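Local coordinates for protein MmeI (Methylophilus methylotrophus, PDB 5HR4) that probably transfers a methyl group from S-adenosyl-L-methionine to the N6 of adenine in DNA, as part of a Type IIL restriction-modification enzyme, at residues 423-434 with 444-454; 378-386 with 435-443. All blocks are in the same frame, centred on the assembly; numbering follows the deposited sequence.

Interaction 1 of 2, residues 423-434 with 444-454; sequences QVALWLTDHQMN and YFARIPLKSTP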
loop_
_atom_site.group_PDB
_atom_site.type_symbol
_atom_site.label_atom_id
_atom_site.label_comp_id
_atom_site.label_asym_id
_atom_site.label_seq_id
_atom_site.Cartn_x
_atom_site.Cartn_y
_atom_site.Cartn_z
ATOM N N GLN A 423 22.320 2.328 -1.444
ATOM C CA GLN A 423 23.607 2.615 -2.060
ATOM C C GLN A 423 24.396 1.331 -2.279
ATOM O O GLN A 423 24.797 1.029 -3.411
ATOM C CB GLN A 423 24.398 3.616 -1.214
ATOM C CG GLN A 423 25.569 4.234 -1.959
ATOM C CD GLN A 423 26.191 5.412 -1.235
ATOM O OE1 GLN A 423 27.216 5.272 -0.566
ATOM N NE2 GLN A 423 25.592 6.587 -1.390
ATOM N N VAL A 424 24.594 0.536 -1.216
ATOM C CA VAL A 424 25.363 -0.699 -1.376
ATOM C C VAL A 424 24.620 -1.676 -2.267
ATOM O O VAL A 424 25.235 -2.430 -3.034
ATOM C CB VAL A 424 25.687 -1.328 -0.015
ATOM C CG1 VAL A 424 26.146 -2.753 -0.193
ATOM C CG2 VAL A 424 26.776 -0.533 0.671
ATOM N N ALA A 425 23.294 -1.667 -2.209
ATOM C CA ALA A 425 22.529 -2.545 -3.083
ATOM C C ALA A 425 22.881 -2.305 -4.548
ATOM O O ALA A 425 23.011 -3.257 -5.329
ATOM C CB ALA A 425 21.034 -2.350 -2.840
ATOM N N LEU A 426 23.063 -1.043 -4.935
ATOM C CA LEU A 426 23.396 -0.745 -6.320
ATOM C C LEU A 426 24.801 -1.215 -6.670
ATOM O O LEU A 426 25.043 -1.656 -7.792
ATOM C CB LEU A 426 23.230 0.748 -6.591
ATOM C CG LEU A 426 21.788 1.082 -6.967
ATOM C CD1 LEU A 426 21.493 2.533 -6.786
ATOM C CD2 LEU A 426 21.562 0.704 -8.420
ATOM N N TRP A 427 25.748 -1.145 -5.741
ATOM C CA TRP A 427 27.095 -1.594 -6.094
ATOM C C TRP A 427 27.185 -3.116 -6.182
ATOM O O TRP A 427 27.863 -3.647 -7.069
ATOM C CB TRP A 427 28.115 -1.080 -5.095
ATOM C CG TRP A 427 28.531 0.340 -5.304
ATOM C CD1 TRP A 427 28.981 0.920 -6.464
ATOM C CD2 TRP A 427 28.584 1.354 -4.298
ATOM N NE1 TRP A 427 29.288 2.243 -6.236
ATOM C CE2 TRP A 427 29.058 2.529 -4.911
ATOM C CE3 TRP A 427 28.269 1.381 -2.926
ATOM C CZ2 TRP A 427 29.225 3.710 -4.204
ATOM C CZ3 TRP A 427 28.431 2.544 -2.236
ATOM C CH2 TRP A 427 28.899 3.699 -2.871
ATOM N N LEU A 428 26.530 -3.833 -5.262
ATOM C CA LEU A 428 26.512 -5.293 -5.345
ATOM C C LEU A 428 25.839 -5.759 -6.634
ATOM O O LEU A 428 26.328 -6.679 -7.305
ATOM C CB LEU A 428 25.798 -5.892 -4.130
ATOM C CG LEU A 428 26.183 -5.423 -2.718
ATOM C CD1 LEU A 428 25.391 -6.189 -1.644
ATOM C CD2 LEU A 428 27.695 -5.499 -2.476
ATOM N N THR A 429 24.727 -5.126 -7.009
ATOM C CA THR A 429 24.111 -5.475 -8.282
ATOM C C THR A 429 25.057 -5.169 -9.435
ATOM O O THR A 429 25.206 -5.983 -10.357
ATOM C CB THR A 429 22.776 -4.752 -8.465
ATOM O OG1 THR A 429 22.045 -4.760 -7.228
ATOM C CG2 THR A 429 21.960 -5.481 -9.500
ATOM N N ASP A 430 25.723 -4.017 -9.388
ATOM C CA ASP A 430 26.766 -3.717 -10.363
ATOM C C ASP A 430 27.742 -4.873 -10.478
ATOM O O ASP A 430 27.945 -5.424 -11.565
ATOM C CB ASP A 430 27.509 -2.439 -9.973
ATOM C CG ASP A 430 28.640 -2.105 -10.935
ATOM O OD1 ASP A 430 28.333 -1.652 -12.060
ATOM O OD2 ASP A 430 29.831 -2.277 -10.569
ATOM N N HIS A 431 28.339 -5.282 -9.353
ATOM C CA HIS A 431 29.310 -6.370 -9.433
ATOM C C HIS A 431 28.673 -7.668 -9.903
ATOM O O HIS A 431 29.288 -8.415 -10.672
ATOM C CB HIS A 431 29.973 -6.619 -8.104
ATOM C CG HIS A 431 31.123 -7.560 -8.203
ATOM N ND1 HIS A 431 32.222 -7.295 -8.995
ATOM C CD2 HIS A 431 31.360 -8.754 -7.611
ATOM C CE1 HIS A 431 33.089 -8.284 -8.884
ATOM N NE2 HIS A 431 32.588 -9.185 -8.057
ATOM N N GLN A 432 27.467 -7.983 -9.416
ATOM C CA GLN A 432 26.784 -9.180 -9.893
ATOM C C GLN A 432 26.655 -9.171 -11.411
ATOM O O GLN A 432 26.919 -10.184 -12.065
ATOM C CB GLN A 432 25.411 -9.309 -9.240
ATOM C CG GLN A 432 25.430 -10.163 -7.981
ATOM C CD GLN A 432 24.132 -10.090 -7.232
ATOM O OE1 GLN A 432 23.356 -9.152 -7.423
ATOM N NE2 GLN A 432 23.869 -11.090 -6.385
ATOM N N MET A 433 26.298 -8.021 -11.990
ATOM C CA MET A 433 26.180 -7.927 -13.437
ATOM C C MET A 433 27.545 -7.941 -14.116
ATOM O O MET A 433 27.710 -8.575 -15.171
ATOM C CB MET A 433 25.395 -6.677 -13.823
ATOM C CG MET A 433 23.964 -6.709 -13.339
ATOM S SD MET A 433 23.087 -8.244 -13.759
ATOM C CE MET A 433 23.233 -8.229 -15.527
ATOM N N ASN A 434 28.535 -7.252 -13.545
ATOM C CA ASN A 434 29.869 -7.312 -14.136
ATOM C C ASN A 434 30.349 -8.754 -14.224
ATOM O O ASN A 434 30.965 -9.148 -15.223
ATOM C CB ASN A 434 30.864 -6.450 -13.344
ATOM C CG ASN A 434 30.432 -5.002 -13.259
ATOM O OD1 ASN A 434 29.751 -4.497 -14.146
ATOM N ND2 ASN A 434 30.794 -4.332 -12.168
ATOM N N TYR A 444 37.516 -11.022 -17.667
ATOM C CA TYR A 444 37.186 -10.498 -16.349
ATOM C C TYR A 444 37.034 -8.991 -16.402
ATOM O O TYR A 444 37.890 -8.285 -16.941
ATOM C CB TYR A 444 38.259 -10.870 -15.335
ATOM C CG TYR A 444 37.887 -10.523 -13.906
ATOM C CD1 TYR A 444 37.155 -11.418 -13.121
ATOM C CD2 TYR A 444 38.271 -9.307 -13.340
ATOM C CE1 TYR A 444 36.818 -11.122 -11.825
ATOM C CE2 TYR A 444 37.937 -8.999 -12.041
ATOM C CZ TYR A 444 37.213 -9.911 -11.279
ATOM O OH TYR A 444 36.877 -9.606 -9.967
ATOM N N PHE A 445 35.951 -8.498 -15.826
ATOM C CA PHE A 445 35.700 -7.067 -15.808
ATOM C C PHE A 445 34.949 -6.716 -14.534
ATOM O O PHE A 445 33.821 -7.184 -14.341
ATOM C CB PHE A 445 34.908 -6.652 -17.036
ATOM C CG PHE A 445 34.324 -5.288 -16.937
ATOM C CD1 PHE A 445 35.071 -4.175 -17.300
ATOM C CD2 PHE A 445 33.020 -5.106 -16.492
ATOM C CE1 PHE A 445 34.525 -2.907 -17.215
ATOM C CE2 PHE A 445 32.467 -3.839 -16.410
ATOM C CZ PHE A 445 33.220 -2.739 -16.773
ATOM N N ALA A 446 35.569 -5.893 -13.679
ATOM C CA ALA A 446 34.961 -5.438 -12.435
ATOM C C ALA A 446 35.162 -3.936 -12.280
ATOM O O ALA A 446 36.129 -3.358 -12.783
ATOM C CB ALA A 446 35.534 -6.162 -11.214
ATOM N N ARG A 447 34.229 -3.308 -11.571
ATOM C CA ARG A 447 34.334 -1.894 -11.262
ATOM C C ARG A 447 34.763 -1.701 -9.811
ATOM O O ARG A 447 34.025 -1.125 -8.996
ATOM C CB ARG A 447 33.015 -1.183 -11.567
ATOM C CG ARG A 447 32.770 -1.008 -13.034
ATOM C CD ARG A 447 31.322 -0.701 -13.295
ATOM N NE ARG A 447 31.148 0.033 -14.548
ATOM C CZ ARG A 447 29.995 0.133 -15.204
ATOM N NH1 ARG A 447 28.901 -0.471 -14.737
ATOM N NH2 ARG A 447 29.929 0.832 -16.332
ATOM N N ILE A 448 35.970 -2.170 -9.506
ATOM C CA ILE A 448 36.620 -1.961 -8.218
ATOM C C ILE A 448 37.962 -1.289 -8.468
ATOM O O ILE A 448 38.736 -1.770 -9.296
ATOM C CB ILE A 448 36.829 -3.274 -7.446
ATOM C CG1 ILE A 448 35.494 -4.024 -7.312
ATOM C CG2 ILE A 448 37.450 -2.993 -6.076
ATOM C CD1 ILE A 448 34.464 -3.279 -6.533
ATOM N N PRO A 449 38.306 -0.206 -7.753
ATOM C CA PRO A 449 37.552 0.424 -6.678
ATOM C C PRO A 449 36.298 1.166 -7.148
ATOM O O PRO A 449 36.099 1.434 -8.339
ATOM C CB PRO A 449 38.579 1.406 -6.086
ATOM C CG PRO A 449 39.400 1.758 -7.210
ATOM C CD PRO A 449 39.593 0.475 -7.951
ATOM N N LEU A 450 35.477 1.527 -6.168
ATOM C CA LEU A 450 34.176 2.128 -6.414
ATOM C C LEU A 450 34.365 3.574 -6.857
ATOM O O LEU A 450 34.555 4.469 -6.033
ATOM C CB LEU A 450 33.328 2.020 -5.150
ATOM C CG LEU A 450 33.092 0.564 -4.722
ATOM C CD1 LEU A 450 32.466 0.456 -3.336
ATOM C CD2 LEU A 450 32.225 -0.165 -5.768
ATOM N N LYS A 451 34.317 3.817 -8.163
ATOM C CA LYS A 451 34.446 5.173 -8.679
ATOM C C LYS A 451 33.111 5.833 -9.019
ATOM O O LYS A 451 33.053 7.061 -9.120
ATOM C CB LYS A 451 35.354 5.185 -9.914
ATOM N N SER A 452 32.048 5.063 -9.199
ATOM C CA SER A 452 30.738 5.586 -9.548
ATOM C C SER A 452 29.849 5.494 -8.319
ATOM O O SER A 452 29.933 4.529 -7.548
ATOM C CB SER A 452 30.138 4.782 -10.712
ATOM O OG SER A 452 29.365 5.596 -11.587
ATOM N N THR A 453 29.024 6.514 -8.094
ATOM C CA THR A 453 28.193 6.418 -6.918
ATOM C C THR A 453 26.752 6.823 -7.218
ATOM O O THR A 453 26.506 7.804 -7.947
ATOM C CB THR A 453 28.748 7.258 -5.745
ATOM O OG1 THR A 453 28.462 8.646 -5.953
ATOM C CG2 THR A 453 30.268 7.066 -5.596
ATOM N N PRO A 454 25.788 6.065 -6.693
ATOM C CA PRO A 454 24.383 6.488 -6.742
ATOM C C PRO A 454 24.190 7.819 -6.037
ATOM O O PRO A 454 25.085 8.355 -5.379
ATOM C CB PRO A 454 23.632 5.382 -6.005
ATOM C CG PRO A 454 24.581 4.262 -5.864
ATOM C CD PRO A 454 25.979 4.762 -6.040
#
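Asn434 and Ala446, with CA atoms 5.7 Å apart, mark one end of a contact in which the irregular chain 444-454 runs back along helix 423-434; at the other, Gln423 CA and Pro454 CA approach to 6.1 Å. Midway, the indole of Trp427 is gripped by loop residues. Its NE1 donates in the ring plane to Ser452 O at 2.7 Å, meeting the carbonyl nearly head-on, which fixes the ring's rotation. Leu450 covers one face, CD2 making a CH-pi contact 3.7 Å from the centroid of the five-membered ring, while Pro454 CD comes in obliquely, 3.9 Å from Trp427 CZ2. Pro454 CB also reaches Leu426 CD1. This return links helix 416-440 to edge strand 455-458 of the methyltransferase sheet, a helix-to-strand connection of its Rossmann-like fold. Farther along, Asp430 and Arg447 form a salt bridge, NH1 to OD1 3.0 Å, the carboxylate and guanidinium nearly coplanar (19°). With CG anti to the backbone N (chi1 178°), Asp430 sends its buried carboxylate to Arg447; the group is shared: Tyr374 bonds OD1, while Asn434 ND2 donates to OD2 from above its plane. Arg447 NH2 is held by Ile404 O. Asn434 OD1, bonded to Arg378, sits at the Phe445 ring edge, 3.6 Å from CE2.

Interaction 2 of 2, residues 378-386 with 435-443; sequences RLLEIEVLR and MKISDEFGN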
loop_
_atom_site.group_PDB
_atom_site.type_symbol
_atom_site.label_atom_id
_atom_site.label_comp_id
_atom_site.label_asym_id
_atom_site.label_seq_id
_atom_site.Cartn_x
_atom_site.Cartn_y
_atom_site.Cartn_z
ATOM N N ARG A 378 21.311 -3.443 -17.281
ATOM C CA ARG A 378 22.541 -4.175 -17.554
ATOM C C ARG A 378 22.271 -5.365 -18.477
ATOM O O ARG A 378 22.982 -5.562 -19.470
ATOM C CB ARG A 378 23.214 -4.601 -16.251
ATOM C CG ARG A 378 23.969 -3.446 -15.561
ATOM C CD ARG A 378 25.151 -2.954 -16.409
ATOM N NE ARG A 378 26.154 -4.005 -16.548
ATOM C CZ ARG A 378 27.133 -4.230 -15.677
ATOM N NH1 ARG A 378 27.271 -3.466 -14.599
ATOM N NH2 ARG A 378 27.985 -5.220 -15.882
ATOM N N LEU A 379 21.213 -6.136 -18.205
ATOM C CA LEU A 379 20.903 -7.279 -19.062
ATOM C C LEU A 379 20.661 -6.835 -20.497
ATOM O O LEU A 379 21.214 -7.420 -21.443
ATOM C CB LEU A 379 19.699 -8.050 -18.524
ATOM C CG LEU A 379 19.952 -8.926 -17.296
ATOM C CD1 LEU A 379 18.714 -9.702 -16.923
ATOM C CD2 LEU A 379 21.095 -9.861 -17.568
ATOM N N LEU A 380 19.848 -5.791 -20.682
ATOM C CA LEU A 380 19.656 -5.241 -22.022
ATOM C C LEU A 380 20.993 -4.861 -22.647
ATOM O O LEU A 380 21.321 -5.301 -23.756
ATOM C CB LEU A 380 18.736 -4.036 -21.952
ATOM C CG LEU A 380 18.548 -3.294 -23.256
ATOM C CD1 LEU A 380 18.052 -4.255 -24.324
ATOM C CD2 LEU A 380 17.521 -2.226 -22.998
ATOM N N GLU A 381 21.800 -4.083 -21.913
ATOM C CA GLU A 381 23.114 -3.644 -22.376
ATOM C C GLU A 381 24.056 -4.788 -22.740
ATOM O O GLU A 381 25.036 -4.548 -23.451
ATOM C CB GLU A 381 23.789 -2.781 -21.305
ATOM C CG GLU A 381 24.930 -1.963 -21.851
ATOM C CD GLU A 381 25.979 -1.614 -20.811
ATOM O OE1 GLU A 381 26.222 -2.447 -19.901
ATOM O OE2 GLU A 381 26.568 -0.505 -20.922
ATOM N N ILE A 382 23.839 -6.008 -22.239
ATOM C CA ILE A 382 24.648 -7.140 -22.708
ATOM C C ILE A 382 24.319 -7.459 -24.166
ATOM O O ILE A 382 25.212 -7.616 -25.006
ATOM C CB ILE A 382 24.436 -8.383 -21.818
ATOM C CG1 ILE A 382 25.343 -8.377 -20.595
ATOM C CG2 ILE A 382 24.680 -9.675 -22.611
ATOM C CD1 ILE A 382 24.993 -9.494 -19.600
ATOM N N GLU A 383 23.030 -7.578 -24.480
ATOM C CA GLU A 383 22.625 -7.853 -25.849
ATOM C C GLU A 383 23.035 -6.724 -26.781
ATOM O O GLU A 383 23.324 -6.969 -27.959
ATOM C CB GLU A 383 21.111 -8.098 -25.909
ATOM C CG GLU A 383 20.631 -9.286 -25.057
ATOM C CD GLU A 383 21.524 -10.531 -25.210
ATOM O OE1 GLU A 383 21.892 -10.893 -26.351
ATOM O OE2 GLU A 383 21.872 -11.157 -24.189
ATOM N N VAL A 384 23.093 -5.485 -26.276
ATOM C CA VAL A 384 23.549 -4.374 -27.113
ATOM C C VAL A 384 25.007 -4.570 -27.499
ATOM O O VAL A 384 25.379 -4.474 -28.674
ATOM C CB VAL A 384 23.331 -3.024 -26.406
ATOM C CG1 VAL A 384 24.194 -1.954 -27.060
ATOM C CG2 VAL A 384 21.855 -2.634 -26.451
ATOM N N LEU A 385 25.859 -4.852 -26.511
ATOM C CA LEU A 385 27.259 -5.136 -26.814
ATOM C C LEU A 385 27.409 -6.402 -27.649
ATOM O O LEU A 385 28.344 -6.491 -28.453
ATOM C CB LEU A 385 28.070 -5.223 -25.522
ATOM C CG LEU A 385 28.067 -3.818 -24.912
ATOM C CD1 LEU A 385 28.683 -3.701 -23.487
ATOM C CD2 LEU A 385 28.763 -2.897 -25.884
ATOM N N ARG A 386 26.506 -7.382 -27.489
ATOM C CA ARG A 386 26.522 -8.544 -28.383
ATOM C C ARG A 386 26.287 -8.098 -29.814
ATOM O O ARG A 386 27.026 -8.483 -30.728
ATOM C CB ARG A 386 25.472 -9.577 -27.950
ATOM C CG ARG A 386 25.444 -10.898 -28.756
ATOM C CD ARG A 386 25.623 -12.129 -27.836
ATOM N NE ARG A 386 24.704 -12.125 -26.688
ATOM C CZ ARG A 386 24.893 -12.805 -25.556
ATOM N NH1 ARG A 386 25.977 -13.549 -25.392
ATOM N NH2 ARG A 386 23.997 -12.741 -24.577
ATOM N N MET A 435 30.049 -9.563 -13.200
ATOM C CA MET A 435 30.404 -10.975 -13.272
ATOM C C MET A 435 29.606 -11.682 -14.370
ATOM O O MET A 435 30.140 -12.555 -15.066
ATOM C CB MET A 435 30.185 -11.667 -11.919
ATOM C CG MET A 435 31.228 -11.383 -10.814
ATOM S SD MET A 435 32.995 -11.324 -11.267
ATOM C CE MET A 435 33.191 -12.894 -12.142
ATOM N N LYS A 436 28.333 -11.309 -14.553
ATOM C CA LYS A 436 27.530 -11.966 -15.579
ATOM C C LYS A 436 28.021 -11.614 -16.985
ATOM O O LYS A 436 28.064 -12.480 -17.866
ATOM C CB LYS A 436 26.049 -11.615 -15.407
ATOM N N ILE A 437 28.415 -10.360 -17.220
ATOM C CA ILE A 437 28.958 -10.038 -18.541
ATOM C C ILE A 437 30.338 -10.663 -18.716
ATOM O O ILE A 437 30.685 -11.110 -19.810
ATOM C CB ILE A 437 28.989 -8.522 -18.794
ATOM C CG1 ILE A 437 28.928 -8.263 -20.295
ATOM C CG2 ILE A 437 30.269 -7.905 -18.262
ATOM C CD1 ILE A 437 28.726 -6.805 -20.670
ATOM N N SER A 438 31.128 -10.736 -17.636
ATOM C CA SER A 438 32.406 -11.433 -17.692
ATOM C C SER A 438 32.233 -12.880 -18.122
ATOM O O SER A 438 33.105 -13.435 -18.799
ATOM C CB SER A 438 33.101 -11.372 -16.333
ATOM O OG SER A 438 33.613 -10.074 -16.064
ATOM N N ASP A 439 31.111 -13.499 -17.753
ATOM C CA ASP A 439 30.855 -14.877 -18.153
ATOM C C ASP A 439 30.482 -14.964 -19.627
ATOM O O ASP A 439 30.996 -15.829 -20.346
ATOM C CB ASP A 439 29.746 -15.485 -17.295
ATOM C CG ASP A 439 30.122 -15.585 -15.830
ATOM O OD1 ASP A 439 31.299 -15.334 -15.487
ATOM O OD2 ASP A 439 29.233 -15.923 -15.014
ATOM N N GLU A 440 29.593 -14.078 -20.096
ATOM C CA GLU A 440 29.122 -14.170 -21.476
ATOM C C GLU A 440 30.271 -14.089 -22.469
ATOM O O GLU A 440 30.315 -14.854 -23.443
ATOM C CB GLU A 440 28.119 -13.065 -21.784
ATOM C CG GLU A 440 26.834 -13.165 -21.017
ATOM C CD GLU A 440 26.091 -14.446 -21.294
ATOM O OE1 GLU A 440 26.118 -14.915 -22.460
ATOM O OE2 GLU A 440 25.480 -14.977 -20.335
ATOM N N PHE A 441 31.199 -13.160 -22.250
ATOM C CA PHE A 441 32.232 -12.849 -23.225
ATOM C C PHE A 441 33.606 -13.303 -22.776
ATOM O O PHE A 441 34.607 -12.842 -23.326
ATOM C CB PHE A 441 32.256 -11.353 -23.507
ATOM C CG PHE A 441 30.935 -10.802 -23.910
ATOM C CD1 PHE A 441 30.123 -11.502 -24.784
ATOM C CD2 PHE A 441 30.496 -9.589 -23.411
ATOM C CE1 PHE A 441 28.899 -10.999 -25.160
ATOM C CE2 PHE A 441 29.270 -9.072 -23.781
ATOM C CZ PHE A 441 28.467 -9.781 -24.656
ATOM N N GLY A 442 33.673 -14.178 -21.779
ATOM C CA GLY A 442 34.937 -14.638 -21.240
ATOM C C GLY A 442 36.064 -13.622 -21.129
ATOM O O GLY A 442 37.119 -13.809 -21.742
ATOM N N ASN A 443 35.868 -12.533 -20.391
ATOM C CA ASN A 443 37.021 -11.785 -19.899
ATOM C C ASN A 443 36.612 -11.035 -18.645
ATOM O O ASN A 443 35.510 -10.483 -18.572
ATOM C CB ASN A 443 37.611 -10.811 -20.931
ATOM C CG ASN A 443 36.600 -9.819 -21.444
ATOM O OD1 ASN A 443 35.397 -10.108 -21.480
ATOM N ND2 ASN A 443 37.080 -8.644 -21.865
#
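Ile382 and Ile437 form the apolar centre, their CG1 atoms 3.6 Å apart, the side chains lying alongside one another and pointing opposite ways. This is helix-to-helix packing within the methyltransferase domain: segments 378-386 and 435-440 of helices 368-388 and 416-440 run in roughly the same direction, axes 10.7 Å apart at their closest and inclined at 26°. Ile437 carries CG1 opposite its backbone N (chi1 -154°), which extends CD1 between Ile382 CG1 and Leu385 CD1. Ile398 and Leu401 of the short helix 398-401 touch Ile437 and Leu385, respectively. The Phe441 ring, on the first residue to leave the helical conformation, turns its edge to the backbone carbonyl of Ile382, CZ standing 3.9 Å from O and 4.3 Å from Ile382 CG2, and its CE2 lies near Leu385 CB. Were Ile382 cut back to an alanine, Ile437 CG1 would probably face a gap and Phe441 CZ would lose its CG2 neighbour. Outward from the ring comes Arg386, whose NH1 passes 3.9 Å from Phe441 CE1. A salt-bridge network closes the exposed edge. The guanidinium grips Glu383 side-on, NE to OE1 at 3.1 Å and NH2 to OE2 at 2.7 Å, a two-point hold that fixes its plane. The other terminal nitrogen, Arg386 NH1, meets Glu440 OE1 on the anti side at 3.2 Å, nearly straight, with the carboxylate turned 86° from the guanidinium plane.

Helix 416-440 serves both contacts, packing against its own returning loop in interaction 1 and, farther along much the same stripe, against helix 368-388 in interaction 2; the two centres lie 15 Å apart. They meet at two probable hydrogen bonds. Arg378 NH2 reaches Asn434 OD1 at 2.6 Å, bringing helix 368-388 to the polar cluster round Asp430, and Ser438 OG lies 2.8 Å from Phe445 N, holding the start of the loop against the helix end. Interaction 1 is the nearer to the ligands: the Leu426 side chain is about 12 Å from bound sinefungin, and that of His431 about 13 Å from the calcium ion. Interaction 2 lies away from these sites.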